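Local coordinates for protein epoxide hydrolase (Aspergillus niger, PDB 3G02) that probably hydrolyses epoxides to diols, here in the form of an enantioselective variant of the enzyme obtained by directed evolution, at residues A[229-234]-A[355-360]; A[243-248]-A[348-353]; A[188-193]-A[387-392]; A[198-203]-A[359-364]. The protein carries 9 engineered substitutions. All coordinates share one frame; numbering follows the deposited sequence. Where two conformers were deposited one is given.

Interaction 1: A[229-234]-A[355-360]; sequences ESLSAA and RSWIAT
In Leu231 and Trp357 alike, CG lies beside the backbone N and opposite the carbonyl carbon (chi1 -56° and -79°), and these torsions swing the leucine fork and the indole into one apolar junction of the alpha/beta-hydrolase fold. Leu231 lies just before the N-cap of helix 233-248, in the helical insertion after strand 209-214; Trp357 sits on the short helix 355-358, just ahead of the outermost strand 362-369. The two side chains cross at about a right angle; both leucine methyls meet the indole, and CD2 also touches the serine hydroxyl. Leu231 CD2 reaches Ser356 OG at 3.6 Å and comes obliquely to the pyrrole end of the indole, 4.0 Å from Trp357 NE1. Leu231 CD1 approaches the benzo ring, 4.2 Å from Trp357 CZ2. The indole N-H is spent elsewhere, on Pro226 O, which fixes the rotation of the ring, while Ile239 of helix 233-248 packs against both Leu231 and Trp357.

Beside this apolar patch one water bridges the segments. It donates to Ser230 OG at 2.8 Å and also bonds Ser356 OG at 3.0 Å; Ser230 OG is bonded to Ser227 O as well. Next in the chain after Leu231, Ser232 is the N-cap of helix 233-248, and its backbone N is bonded in return by Glu235 OE1, consistent with a capping box. Trp357 O takes two bonds from Thr360: the backbone Thr360 N at 3.1 Å, and Thr360 OG1 at 2.7 Å from Trp357 O, lying in the carbonyl plane with a C=O...OG1 angle of 153°.

Interaction 2: A[243-248]-A[348-353]; sequences EKFMTD and KDLVPV. Engineered in segment 348-353: Val351 (natural residue Cys).
Asp349 OD1 is gripped twice: Leu350 N donates to it at 2.7 Å, from the anti side of the carboxylate and 22° out of its plane, and His375 ND1 makes the second bond. Held this way at its backbone, Leu350 lays its side chain over the ring of Phe245. Leu350 CB stands 3.8 Å from the Phe245 ring centroid and only 4° off the ring normal, a CH-pi contact over the middle of the face, while Leu350 CD1 reaches on to Phe245 CZ at 3.6 Å. The ring gets there because CG of Phe245 is anti to its backbone N (chi1 177°), leaning off helix 233-248 with CB 3.4 Å from Leu350 O.

Val351, an engineered residue, extends the packing obliquely: its CG1 lies 3.6 Å from Phe245 CD2 and 4.1 Å from Met246 SD, where the bend at chi2 brings the sulfur round. Leu350 also touches His375, a predicted active-site residue, and Trp285. An acid in the loop after strand 340-345, bonded to the histidine, is consistent with the Asp-His-Asp catalytic triad of alpha/beta-hydrolase-fold epoxide hydrolases.

Interaction 3: A[188-193]-A[387-392]; sequences IIQGGD and TDLTAF
Ile188 and Phe392 meet obliquely, methyl to ring edge: Ile188 CG2 lies near the plane of the phenyl ring, 4.1 Å from Phe392 CE2. One helical turn earlier, Leu389 also crosses Gln190 obliquely and presses its branched end against the aliphatic part of the glutamine. Leu389 CD1 is 3.8 Å from Gln190 CG and 4.1 Å from Gln190 CB, with Leu389 CD2 a little farther from the same CG. Leu389 and Phe392 both carry CG anti to the backbone N (chi1 176° and 174°), which throws the two side chains off the helix in the same sense, onto alternate residues of the strand.

The strand is 187-191, central in the sheet of the alpha/beta-hydrolase fold, and helix 382-396 packs across one face of that sheet. Ile189, between the two touching residues, points to the other face, where Gly199 and Leu202 receive it. Beyond Gly191 the chain makes a tight turn at Asp193, the predicted nucleophile, whose backbone (phi 53°) fits the strained nucleophile elbow.

The bend of Gln190 at chi2 turns its amide along the strand, away from the leucine; OE1 is bonded by Asn215 ND2 and His213 ND1. The Phe392 ring also meets Phe366 of strand 362-369 edge-to-face, and Asp388, on the same helix, bonds His370 NE2 and Ser344 OG through OD2.

Interaction 4: A[198-203]-A[359-364]; sequences VGRLLG and ATTGNL. With FMT (formic acid), chain D.
Arg200 takes hold of Thr361 end-on with two nitrogens, tying helix 194-205 of the alpha/beta-hydrolase fold to the turn that opens the outermost strand 362-369. Arg200 NH1 donates to Thr361 O at 2.8 Å (N-H...O 157°), with the oxygen almost in the guanidinium plane. Arg200 NH2 donates to Thr361 OG1 at 2.9 Å, and here the partner is tilted out of that plane. The remaining corner of the group goes to formic acid, probably from the crystallisation liquor: Arg200 NE donates to its O2 at 2.7 Å, and NH2 adds a weak bond to the same atom.

The arginine chain is extended from the helix until it bends at chi3 (-68°), and chi4 near a right angle (-87°) then turns the guanidinium plane, its edge facing the threonine. This buried group would carry a positive charge, and every N-H donor atom has an oxygen to meet, since NH1 is bonded to Leu335 O too. Phe341 of strand 340-345 and Tyr331 pack against both Arg200 and Thr361. In the next shell Asn218 N bonds the formic acid, and the Thr361 hydroxyl has a second partner that sets its direction, OG1 being hydrogen-bonded to Ile358 O at the preceding helix.

Interaction 1 uses the lead-in to helix 233-248, interaction 2 residues farther along it, and both join the helical insertion to the chain after strand 340-345; they touch where Ile358 CD1 packs 3.4 Å from Val353 O. Interactions 3 and 4 belong to the sheet and its flanking helices, meeting where Ile189 packs on Gly199 and Leu202. Interactions 1 and 4 share Ala359 and Thr360. Interactions 1, 3 and 4 are buried, interaction 2 only partly. Their chemistry differs: apolar packing across 2 and 3, with a water bridge added in 1, and hydrogen bonds from a buried guanidinium in 4. Leu350 of interaction 2 touches the predicted His375; the strand of interaction 3 runs on to the predicted nucleophile.

Interaction 1: A[229-234]-A[355-360]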
loop_
_atom_site.group_PDB
_atom_site.type_symbol
_atom_site.label_atom_id
_atom_site.label_comp_id
_atom_site.label_asym_id
_atom_site.label_seq_id
_atom_site.Cartn_x
_atom_site.Cartn_y
_atom_site.Cartn_z
ATOM N N GLU A 229 -11.644 -1.994 -30.804
ATOM C CA GLU A 229 -12.459 -1.375 -31.854
ATOM C C GLU A 229 -13.713 -2.175 -32.186
ATOM O O GLU A 229 -14.717 -1.607 -32.610
ATOM C CB GLU A 229 -11.640 -1.175 -33.133
ATOM C CG GLU A 229 -10.628 -0.043 -33.063
ATOM C CD GLU A 229 -9.354 -0.418 -32.328
ATOM O OE1 GLU A 229 -9.053 -1.626 -32.214
ATOM O OE2 GLU A 229 -8.646 0.506 -31.869
ATOM N N SER A 230 -13.644 -3.490 -31.997
ATOM C CA SER A 230 -14.770 -4.375 -32.290
ATOM C C SER A 230 -15.836 -4.376 -31.190
ATOM O O SER A 230 -16.925 -4.921 -31.372
ATOM C CB SER A 230 -14.275 -5.801 -32.535
ATOM O OG SER A 230 -13.947 -6.447 -31.313
ATOM N N LEU A 231 -15.514 -3.773 -30.048
ATOM C CA LEU A 231 -16.404 -3.794 -28.890
ATOM C C LEU A 231 -17.492 -2.735 -28.989
ATOM O O LEU A 231 -17.283 -1.674 -29.576
ATOM C CB LEU A 231 -15.602 -3.604 -27.597
ATOM C CG LEU A 231 -14.465 -4.594 -27.332
ATOM C CD1 LEU A 231 -13.793 -4.249 -26.013
ATOM C CD2 LEU A 231 -14.956 -6.039 -27.329
ATOM N N SER A 232 -18.650 -3.032 -28.403
ATOM C CA SER A 232 -19.756 -2.078 -28.336
ATOM C C SER A 232 -19.387 -0.877 -27.464
ATOM O O SER A 232 -18.434 -0.941 -26.680
ATOM C CB SER A 232 -21.014 -2.757 -27.791
ATOM O OG SER A 232 -20.878 -3.055 -26.411
ATOM N N ALA A 233 -20.133 0.216 -27.607
ATOM C CA ALA A 233 -19.901 1.418 -26.805
ATOM C C ALA A 233 -19.919 1.101 -25.307
ATOM O O ALA A 233 -19.058 1.574 -24.560
ATOM C CB ALA A 233 -20.928 2.491 -27.141
ATOM N N ALA A 234 -20.893 0.291 -24.889
ATOM C CA ALA A 234 -21.010 -0.161 -23.501
ATOM C C ALA A 234 -19.807 -1.006 -23.084
ATOM O O ALA A 234 -19.292 -0.853 -21.976
ATOM C CB ALA A 234 -22.302 -0.942 -23.300
ATOM N N ARG A 355 -17.908 -10.257 -23.120
ATOM C CA ARG A 355 -18.149 -11.647 -23.500
ATOM C C ARG A 355 -17.148 -12.178 -24.535
ATOM O O ARG A 355 -16.616 -13.275 -24.372
ATOM C CB ARG A 355 -19.585 -11.816 -24.016
ATOM C CG ARG A 355 -19.925 -13.240 -24.428
ATOM C CD ARG A 355 -21.372 -13.386 -24.869
ATOM N NE ARG A 355 -21.666 -14.774 -25.224
ATOM C CZ ARG A 355 -22.885 -15.304 -25.274
ATOM N NH1 ARG A 355 -23.953 -14.571 -24.987
ATOM N NH2 ARG A 355 -23.035 -16.580 -25.608
ATOM N N SER A 356 -16.895 -11.397 -25.586
ATOM C CA SER A 356 -16.012 -11.830 -26.677
ATOM C C SER A 356 -14.558 -12.038 -26.239
ATOM O O SER A 356 -13.802 -12.756 -26.896
ATOM C CB SER A 356 -16.081 -10.849 -27.850
ATOM O OG SER A 356 -15.598 -9.574 -27.477
ATOM N N TRP A 357 -14.171 -11.403 -25.134
ATOM C CA TRP A 357 -12.844 -11.606 -24.561
ATOM C C TRP A 357 -12.848 -12.843 -23.672
ATOM O O TRP A 357 -11.964 -13.689 -23.774
ATOM C CB TRP A 357 -12.415 -10.381 -23.757
ATOM C CG TRP A 357 -11.919 -9.226 -24.582
ATOM C CD1 TRP A 357 -12.142 -8.998 -25.915
ATOM C CD2 TRP A 357 -11.144 -8.120 -24.112
ATOM N NE1 TRP A 357 -11.536 -7.825 -26.303
ATOM C CE2 TRP A 357 -10.916 -7.266 -25.215
ATOM C CE3 TRP A 357 -10.602 -7.774 -22.864
ATOM C CZ2 TRP A 357 -10.176 -6.084 -25.108
ATOM C CZ3 TRP A 357 -9.867 -6.598 -22.758
ATOM C CH2 TRP A 357 -9.663 -5.766 -23.875
ATOM N N ILE A 358 -13.857 -12.947 -22.808
ATOM C CA ILE A 358 -14.010 -14.097 -21.919
ATOM C C ILE A 358 -14.118 -15.406 -22.716
ATOM O O ILE A 358 -13.580 -16.438 -22.311
ATOM C CB ILE A 358 -15.227 -13.907 -20.976
ATOM C CG1 ILE A 358 -15.006 -12.680 -20.085
ATOM C CG2 ILE A 358 -15.476 -15.156 -20.130
ATOM C CD1 ILE A 358 -16.268 -12.099 -19.495
ATOM N N ALA A 359 -14.793 -15.337 -23.863
ATOM C CA ALA A 359 -14.972 -16.490 -24.748
ATOM C C ALA A 359 -13.659 -17.085 -25.270
ATOM O O ALA A 359 -13.606 -18.268 -25.611
ATOM C CB ALA A 359 -15.888 -16.123 -25.907
ATOM N N THR A 360 -12.605 -16.270 -25.321
ATOM C CA THR A 360 -11.294 -16.737 -25.791
ATOM C C THR A 360 -10.567 -17.575 -24.739
ATOM O O THR A 360 -9.532 -18.181 -25.026
ATOM C CB THR A 360 -10.360 -15.568 -26.202
ATOM O OG1 THR A 360 -9.941 -14.849 -25.034
ATOM C CG2 THR A 360 -11.048 -14.621 -27.172
HETATM O O HOH W 1 -15.879 -8.098 -30.044
#

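Interaction 2: A[243-248]-A[348-353]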
loop_
_atom_site.group_PDB
_atom_site.type_symbol
_atom_site.label_atom_id
_atom_site.label_comp_id
_atom_site.label_asym_id
_atom_site.label_seq_id
_atom_site.Cartn_x
_atom_site.Cartn_y
_atom_site.Cartn_z
ATOM N N GLU A 243 -9.357 -0.410 -17.005
ATOM C CA GLU A 243 -8.076 0.296 -17.131
ATOM C C GLU A 243 -7.820 1.255 -15.967
ATOM O O GLU A 243 -6.712 1.282 -15.424
ATOM C CB GLU A 243 -7.992 1.044 -18.467
ATOM C CG GLU A 243 -7.738 0.152 -19.680
ATOM C CD GLU A 243 -7.855 0.894 -21.010
ATOM O OE1 GLU A 243 -8.188 2.099 -21.014
ATOM O OE2 GLU A 243 -7.619 0.260 -22.059
ATOM N N LYS A 244 -8.839 2.035 -15.596
ATOM C CA LYS A 244 -8.773 2.894 -14.408
ATOM C C LYS A 244 -8.498 2.072 -13.150
ATOM O O LYS A 244 -7.684 2.470 -12.306
ATOM C CB LYS A 244 -10.048 3.724 -14.232
ATOM C CG LYS A 244 -10.022 4.586 -12.969
ATOM C CD LYS A 244 -11.199 5.520 -12.869
ATOM C CE LYS A 244 -11.062 6.414 -11.644
ATOM N NZ LYS A 244 -12.199 7.364 -11.535
ATOM N N PHE A 245 -9.163 0.926 -13.018
ATOM C CA PHE A 245 -8.903 0.057 -11.875
ATOM C C PHE A 245 -7.454 -0.425 -11.852
ATOM O O PHE A 245 -6.815 -0.448 -10.799
ATOM C CB PHE A 245 -9.847 -1.146 -11.841
ATOM C CG PHE A 245 -9.549 -2.102 -10.717
ATOM C CD1 PHE A 245 -9.979 -1.826 -9.419
ATOM C CD2 PHE A 245 -8.807 -3.253 -10.948
ATOM C CE1 PHE A 245 -9.687 -2.697 -8.375
ATOM C CE2 PHE A 245 -8.510 -4.136 -9.906
ATOM C CZ PHE A 245 -8.948 -3.850 -8.620
ATOM N N MET A 246 -6.936 -0.814 -13.013
ATOM C CA MET A 246 -5.586 -1.366 -13.076
ATOM C C MET A 246 -4.481 -0.318 -12.866
ATOM O O MET A 246 -3.332 -0.683 -12.615
ATOM C CB MET A 246 -5.375 -2.144 -14.381
ATOM C CG MET A 246 -6.216 -3.417 -14.502
ATOM S SD MET A 246 -6.017 -4.597 -13.147
ATOM C CE MET A 246 -4.291 -5.037 -13.317
ATOM N N THR A 247 -4.829 0.967 -12.951
ATOM C CA THR A 247 -3.837 2.060 -12.871
ATOM C C THR A 247 -4.023 3.027 -11.703
ATOM O O THR A 247 -3.039 3.580 -11.192
ATOM C CB THR A 247 -3.821 2.919 -14.135
ATOM O OG1 THR A 247 -5.127 3.465 -14.354
ATOM C CG2 THR A 247 -3.374 2.103 -15.345
ATOM N N ASP A 248 -5.271 3.269 -11.320
ATOM C CA ASP A 248 -5.572 4.105 -10.162
ATOM C C ASP A 248 -6.069 3.271 -8.986
ATOM O O ASP A 248 -5.989 3.707 -7.845
ATOM C CB ASP A 248 -6.614 5.173 -10.515
ATOM C CG ASP A 248 -6.936 6.087 -9.340
ATOM O OD1 ASP A 248 -6.062 6.894 -8.957
ATOM O OD2 ASP A 248 -8.056 5.991 -8.802
ATOM N N LYS A 348 -20.523 -3.166 -12.641
ATOM C CA LYS A 348 -19.694 -2.368 -11.737
ATOM C C LYS A 348 -18.642 -3.210 -11.031
ATOM O O LYS A 348 -18.083 -2.811 -10.006
ATOM C CB LYS A 348 -20.556 -1.579 -10.748
ATOM C CG LYS A 348 -21.341 -0.468 -11.428
ATOM C CD LYS A 348 -22.021 0.449 -10.441
ATOM C CE LYS A 348 -22.857 1.483 -11.179
ATOM N NZ LYS A 348 -23.542 2.426 -10.256
ATOM N N ASP A 349 -18.363 -4.380 -11.595
ATOM C CA ASP A 349 -17.237 -5.183 -11.142
ATOM C C ASP A 349 -15.929 -4.463 -11.499
ATOM O O ASP A 349 -15.940 -3.464 -12.220
ATOM C CB ASP A 349 -17.287 -6.574 -11.767
ATOM C CG ASP A 349 -16.694 -7.645 -10.866
ATOM O OD1 ASP A 349 -15.828 -7.329 -10.018
ATOM O OD2 ASP A 349 -17.085 -8.816 -11.011
ATOM N N LEU A 350 -14.813 -4.971 -10.986
ATOM C CA LEU A 350 -13.532 -4.262 -11.047
ATOM C C LEU A 350 -12.946 -4.174 -12.447
ATOM O O LEU A 350 -12.427 -3.132 -12.847
ATOM C CB LEU A 350 -12.509 -4.921 -10.111
ATOM C CG LEU A 350 -12.979 -5.184 -8.678
ATOM C CD1 LEU A 350 -11.886 -5.864 -7.874
ATOM C CD2 LEU A 350 -13.405 -3.879 -8.023
ATOM N N VAL A 351 -13.032 -5.274 -13.186
ATOM C CA VAL A 351 -12.358 -5.389 -14.472
ATOM C C VAL A 351 -13.332 -6.005 -15.481
ATOM O O VAL A 351 -13.181 -7.162 -15.882
ATOM C CB VAL A 351 -11.031 -6.182 -14.339
ATOM C CG1 VAL A 351 -9.975 -5.325 -13.647
ATOM C CG2 VAL A 351 -11.232 -7.478 -13.554
ATOM N N PRO A 352 -14.356 -5.224 -15.877
ATOM C CA PRO A 352 -15.488 -5.770 -16.626
ATOM C C PRO A 352 -15.193 -6.014 -18.105
ATOM O O PRO A 352 -15.680 -5.286 -18.979
ATOM C CB PRO A 352 -16.594 -4.727 -16.413
ATOM C CG PRO A 352 -15.889 -3.457 -16.091
ATOM C CD PRO A 352 -14.496 -3.777 -15.626
ATOM N N VAL A 353 -14.399 -7.052 -18.360
ATOM C CA VAL A 353 -14.065 -7.493 -19.713
ATOM C C VAL A 353 -15.308 -8.084 -20.388
ATOM O O VAL A 353 -16.155 -8.674 -19.712
ATOM C CB VAL A 353 -12.882 -8.510 -19.724
ATOM C CG1 VAL A 353 -11.586 -7.819 -19.336
ATOM C CG2 VAL A 353 -13.148 -9.699 -18.808
#

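Interaction 3: A[188-193]-A[387-392]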
loop_
_atom_site.group_PDB
_atom_site.type_symbol
_atom_site.label_atom_id
_atom_site.label_comp_id
_atom_site.label_asym_id
_atom_site.label_seq_id
_atom_site.Cartn_x
_atom_site.Cartn_y
_atom_site.Cartn_z
ATOM N N ILE A 188 -18.848 -29.174 -9.508
ATOM C CA ILE A 188 -18.811 -27.911 -10.231
ATOM C C ILE A 188 -18.226 -26.842 -9.310
ATOM O O ILE A 188 -18.415 -26.893 -8.093
ATOM C CB ILE A 188 -20.225 -27.499 -10.717
ATOM C CG1 ILE A 188 -20.753 -28.531 -11.721
ATOM C CG2 ILE A 188 -20.216 -26.101 -11.343
ATOM C CD1 ILE A 188 -22.194 -28.319 -12.128
ATOM N N ILE A 189 -17.499 -25.897 -9.904
ATOM C CA ILE A 189 -16.960 -24.750 -9.174
ATOM C C ILE A 189 -17.674 -23.471 -9.590
ATOM O O ILE A 189 -17.847 -23.211 -10.779
ATOM C CB ILE A 189 -15.436 -24.587 -9.412
ATOM C CG1 ILE A 189 -14.664 -25.784 -8.847
ATOM C CG2 ILE A 189 -14.915 -23.265 -8.814
ATOM C CD1 ILE A 189 -14.808 -25.986 -7.336
ATOM N N GLN A 190 -18.089 -22.689 -8.594
ATOM C CA GLN A 190 -18.521 -21.315 -8.795
ATOM C C GLN A 190 -17.441 -20.463 -8.140
ATOM O O GLN A 190 -17.043 -20.735 -7.012
ATOM C CB GLN A 190 -19.870 -21.065 -8.113
ATOM C CG GLN A 190 -20.676 -19.893 -8.685
ATOM C CD GLN A 190 -20.027 -18.540 -8.454
ATOM O OE1 GLN A 190 -19.785 -17.782 -9.397
ATOM N NE2 GLN A 190 -19.746 -18.230 -7.197
ATOM N N GLY A 191 -16.943 -19.465 -8.860
ATOM C CA GLY A 191 -15.881 -18.619 -8.325
ATOM C C GLY A 191 -15.980 -17.161 -8.709
ATOM O O GLY A 191 -16.499 -16.812 -9.772
ATOM N N GLY A 192 -15.490 -16.312 -7.811
ATOM C CA GLY A 192 -15.302 -14.889 -8.066
ATOM C C GLY A 192 -13.958 -14.478 -7.500
ATOM O O GLY A 192 -13.373 -15.207 -6.694
ATOM N N ASP A 193 -13.466 -13.320 -7.933
ATOM C CA ASP A 193 -12.214 -12.761 -7.426
ATOM C C ASP A 193 -11.074 -13.788 -7.521
ATOM O O ASP A 193 -10.945 -14.480 -8.538
ATOM C CB ASP A 193 -12.419 -12.247 -5.999
ATOM C CG ASP A 193 -11.404 -11.207 -5.615
ATOM O OD1 ASP A 193 -11.483 -10.093 -6.162
ATOM O OD2 ASP A 193 -10.522 -11.511 -4.788
ATOM N N THR A 387 -29.588 -17.641 -9.313
ATOM C CA THR A 387 -30.386 -18.005 -10.482
ATOM C C THR A 387 -29.498 -18.397 -11.660
ATOM O O THR A 387 -29.765 -19.393 -12.336
ATOM C CB THR A 387 -31.357 -16.865 -10.861
ATOM O OG1 THR A 387 -32.311 -16.699 -9.804
ATOM C CG2 THR A 387 -32.100 -17.163 -12.163
ATOM N N ASP A 388 -28.437 -17.624 -11.891
ATOM C CA ASP A 388 -27.477 -17.933 -12.953
ATOM C C ASP A 388 -26.789 -19.270 -12.722
ATOM O O ASP A 388 -26.691 -20.085 -13.641
ATOM C CB ASP A 388 -26.416 -16.839 -13.069
ATOM C CG ASP A 388 -26.956 -15.553 -13.661
ATOM O OD1 ASP A 388 -28.174 -15.470 -13.948
ATOM O OD2 ASP A 388 -26.146 -14.617 -13.833
ATOM N N LEU A 389 -26.321 -19.497 -11.496
ATOM C CA LEU A 389 -25.645 -20.752 -11.160
ATOM C C LEU A 389 -26.565 -21.941 -11.391
ATOM O O LEU A 389 -26.160 -22.927 -12.006
ATOM C CB LEU A 389 -25.129 -20.752 -9.716
ATOM C CG LEU A 389 -24.489 -22.056 -9.206
ATOM C CD1 LEU A 389 -23.226 -22.426 -9.998
ATOM C CD2 LEU A 389 -24.191 -21.973 -7.712
ATOM N N THR A 390 -27.799 -21.833 -10.900
ATOM C CA THR A 390 -28.794 -22.897 -11.047
ATOM C C THR A 390 -29.049 -23.205 -12.521
ATOM O O THR A 390 -29.046 -24.371 -12.923
ATOM C CB THR A 390 -30.110 -22.530 -10.342
ATOM O OG1 THR A 390 -29.860 -22.313 -8.950
ATOM C CG2 THR A 390 -31.126 -23.653 -10.491
ATOM N N ALA A 391 -29.249 -22.160 -13.322
ATOM C CA ALA A 391 -29.457 -22.317 -14.765
ATOM C C ALA A 391 -28.251 -22.966 -15.442
ATOM O O ALA A 391 -28.408 -23.813 -16.329
ATOM C CB ALA A 391 -29.784 -20.979 -15.407
ATOM N N PHE A 392 -27.050 -22.579 -15.014
ATOM C CA PHE A 392 -25.812 -23.131 -15.565
ATOM C C PHE A 392 -25.702 -24.633 -15.295
ATOM O O PHE A 392 -25.392 -25.406 -16.206
ATOM C CB PHE A 392 -24.596 -22.381 -15.002
ATOM C CG PHE A 392 -23.268 -22.970 -15.407
ATOM C CD1 PHE A 392 -22.794 -22.835 -16.710
ATOM C CD2 PHE A 392 -22.486 -23.652 -14.478
ATOM C CE1 PHE A 392 -21.565 -23.377 -17.082
ATOM C CE2 PHE A 392 -21.259 -24.198 -14.840
ATOM C CZ PHE A 392 -20.797 -24.059 -16.143
#

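Interaction 4: A[198-203]-A[359-364]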
loop_
_atom_site.group_PDB
_atom_site.type_symbol
_atom_site.label_atom_id
_atom_site.label_comp_id
_atom_site.label_asym_id
_atom_site.label_seq_id
_atom_site.Cartn_x
_atom_site.Cartn_y
_atom_site.Cartn_z
ATOM N N VAL A 198 -8.541 -19.741 -8.883
ATOM C CA VAL A 198 -8.541 -21.090 -8.309
ATOM C C VAL A 198 -9.495 -21.985 -9.108
ATOM O O VAL A 198 -9.129 -23.100 -9.493
ATOM C CB VAL A 198 -8.902 -21.076 -6.808
ATOM C CG1 VAL A 198 -8.962 -22.494 -6.235
ATOM C CG2 VAL A 198 -7.887 -20.246 -6.032
ATOM N N GLY A 199 -10.696 -21.477 -9.388
ATOM C CA GLY A 199 -11.668 -22.196 -10.220
ATOM C C GLY A 199 -11.169 -22.520 -11.621
ATOM O O GLY A 199 -11.427 -23.612 -12.138
ATOM N N ARG A 200 -10.464 -21.575 -12.238
ATOM C CA ARG A 200 -9.866 -21.793 -13.554
ATOM C C ARG A 200 -8.878 -22.960 -13.511
ATOM O O ARG A 200 -8.922 -23.844 -14.370
ATOM C CB ARG A 200 -9.171 -20.522 -14.061
ATOM C CG ARG A 200 -8.508 -20.679 -15.433
ATOM C CD ARG A 200 -8.071 -19.346 -16.029
ATOM N NE ARG A 200 -9.211 -18.505 -16.393
ATOM C CZ ARG A 200 -9.855 -18.555 -17.557
ATOM N NH1 ARG A 200 -9.477 -19.409 -18.507
ATOM N NH2 ARG A 200 -10.880 -17.741 -17.780
ATOM N N LEU A 201 -8.003 -22.963 -12.507
ATOM C CA LEU A 201 -7.010 -24.031 -12.355
ATOM C C LEU A 201 -7.667 -25.393 -12.135
ATOM O O LEU A 201 -7.204 -26.409 -12.670
ATOM C CB LEU A 201 -6.030 -23.717 -11.223
ATOM C CG LEU A 201 -5.107 -22.507 -11.405
ATOM C CD1 LEU A 201 -4.296 -22.285 -10.146
ATOM C CD2 LEU A 201 -4.186 -22.673 -12.613
ATOM N N LEU A 202 -8.747 -25.412 -11.358
ATOM C CA LEU A 202 -9.533 -26.632 -11.168
ATOM C C LEU A 202 -10.129 -27.125 -12.489
ATOM O O LEU A 202 -10.059 -28.319 -12.803
ATOM C CB LEU A 202 -10.624 -26.415 -10.114
ATOM C CG LEU A 202 -10.096 -26.228 -8.684
ATOM C CD1 LEU A 202 -11.156 -25.647 -7.767
ATOM C CD2 LEU A 202 -9.552 -27.540 -8.120
ATOM N N GLY A 203 -10.695 -26.207 -13.266
ATOM C CA GLY A 203 -11.237 -26.544 -14.581
ATOM C C GLY A 203 -10.176 -27.079 -15.528
ATOM O O GLY A 203 -10.418 -28.031 -16.272
ATOM N N ALA A 359 -14.793 -15.337 -23.863
ATOM C CA ALA A 359 -14.972 -16.490 -24.748
ATOM C C ALA A 359 -13.659 -17.085 -25.270
ATOM O O ALA A 359 -13.606 -18.268 -25.611
ATOM C CB ALA A 359 -15.888 -16.123 -25.907
ATOM N N THR A 360 -12.605 -16.270 -25.321
ATOM C CA THR A 360 -11.294 -16.737 -25.791
ATOM C C THR A 360 -10.567 -17.575 -24.739
ATOM O O THR A 360 -9.532 -18.181 -25.026
ATOM C CB THR A 360 -10.360 -15.568 -26.202
ATOM O OG1 THR A 360 -9.941 -14.849 -25.034
ATOM C CG2 THR A 360 -11.048 -14.621 -27.172
ATOM N N THR A 361 -11.111 -17.600 -23.523
ATOM C CA THR A 361 -10.433 -18.212 -22.380
ATOM C C THR A 361 -11.049 -19.539 -21.929
ATOM O O THR A 361 -10.567 -20.169 -20.982
ATOM C CB THR A 361 -10.378 -17.245 -21.175
ATOM O OG1 THR A 361 -11.663 -17.183 -20.547
ATOM C CG2 THR A 361 -9.961 -15.851 -21.612
ATOM N N GLY A 362 -12.117 -19.958 -22.599
ATOM C CA GLY A 362 -12.764 -21.216 -22.268
ATOM C C GLY A 362 -13.914 -21.585 -23.179
ATOM O O GLY A 362 -14.317 -20.800 -24.040
ATOM N N ASN A 363 -14.428 -22.794 -22.977
ATOM C CA ASN A 363 -15.606 -23.295 -23.674
ATOM C C ASN A 363 -16.853 -22.627 -23.086
ATOM O O ASN A 363 -17.628 -23.248 -22.351
ATOM C CB ASN A 363 -15.653 -24.827 -23.555
ATOM C CG ASN A 363 -16.885 -25.445 -24.203
ATOM O OD1 ASN A 363 -17.440 -24.916 -25.171
ATOM N ND2 ASN A 363 -17.319 -26.577 -23.660
ATOM N N LEU A 364 -17.023 -21.348 -23.418
ATOM C CA LEU A 364 -18.081 -20.522 -22.844
ATOM C C LEU A 364 -19.437 -20.865 -23.451
ATOM O O LEU A 364 -19.781 -20.393 -24.537
ATOM C CB LEU A 364 -17.759 -19.030 -23.014
ATOM C CG LEU A 364 -18.696 -18.022 -22.337
ATOM C CD1 LEU A 364 -18.541 -18.058 -20.819
ATOM C CD2 LEU A 364 -18.446 -16.623 -22.870
HETATM C C FMT D . -9.922 -16.003 -13.835
HETATM O O1 FMT D . -9.820 -14.863 -13.382
HETATM O O2 FMT D . -10.013 -16.254 -15.038
#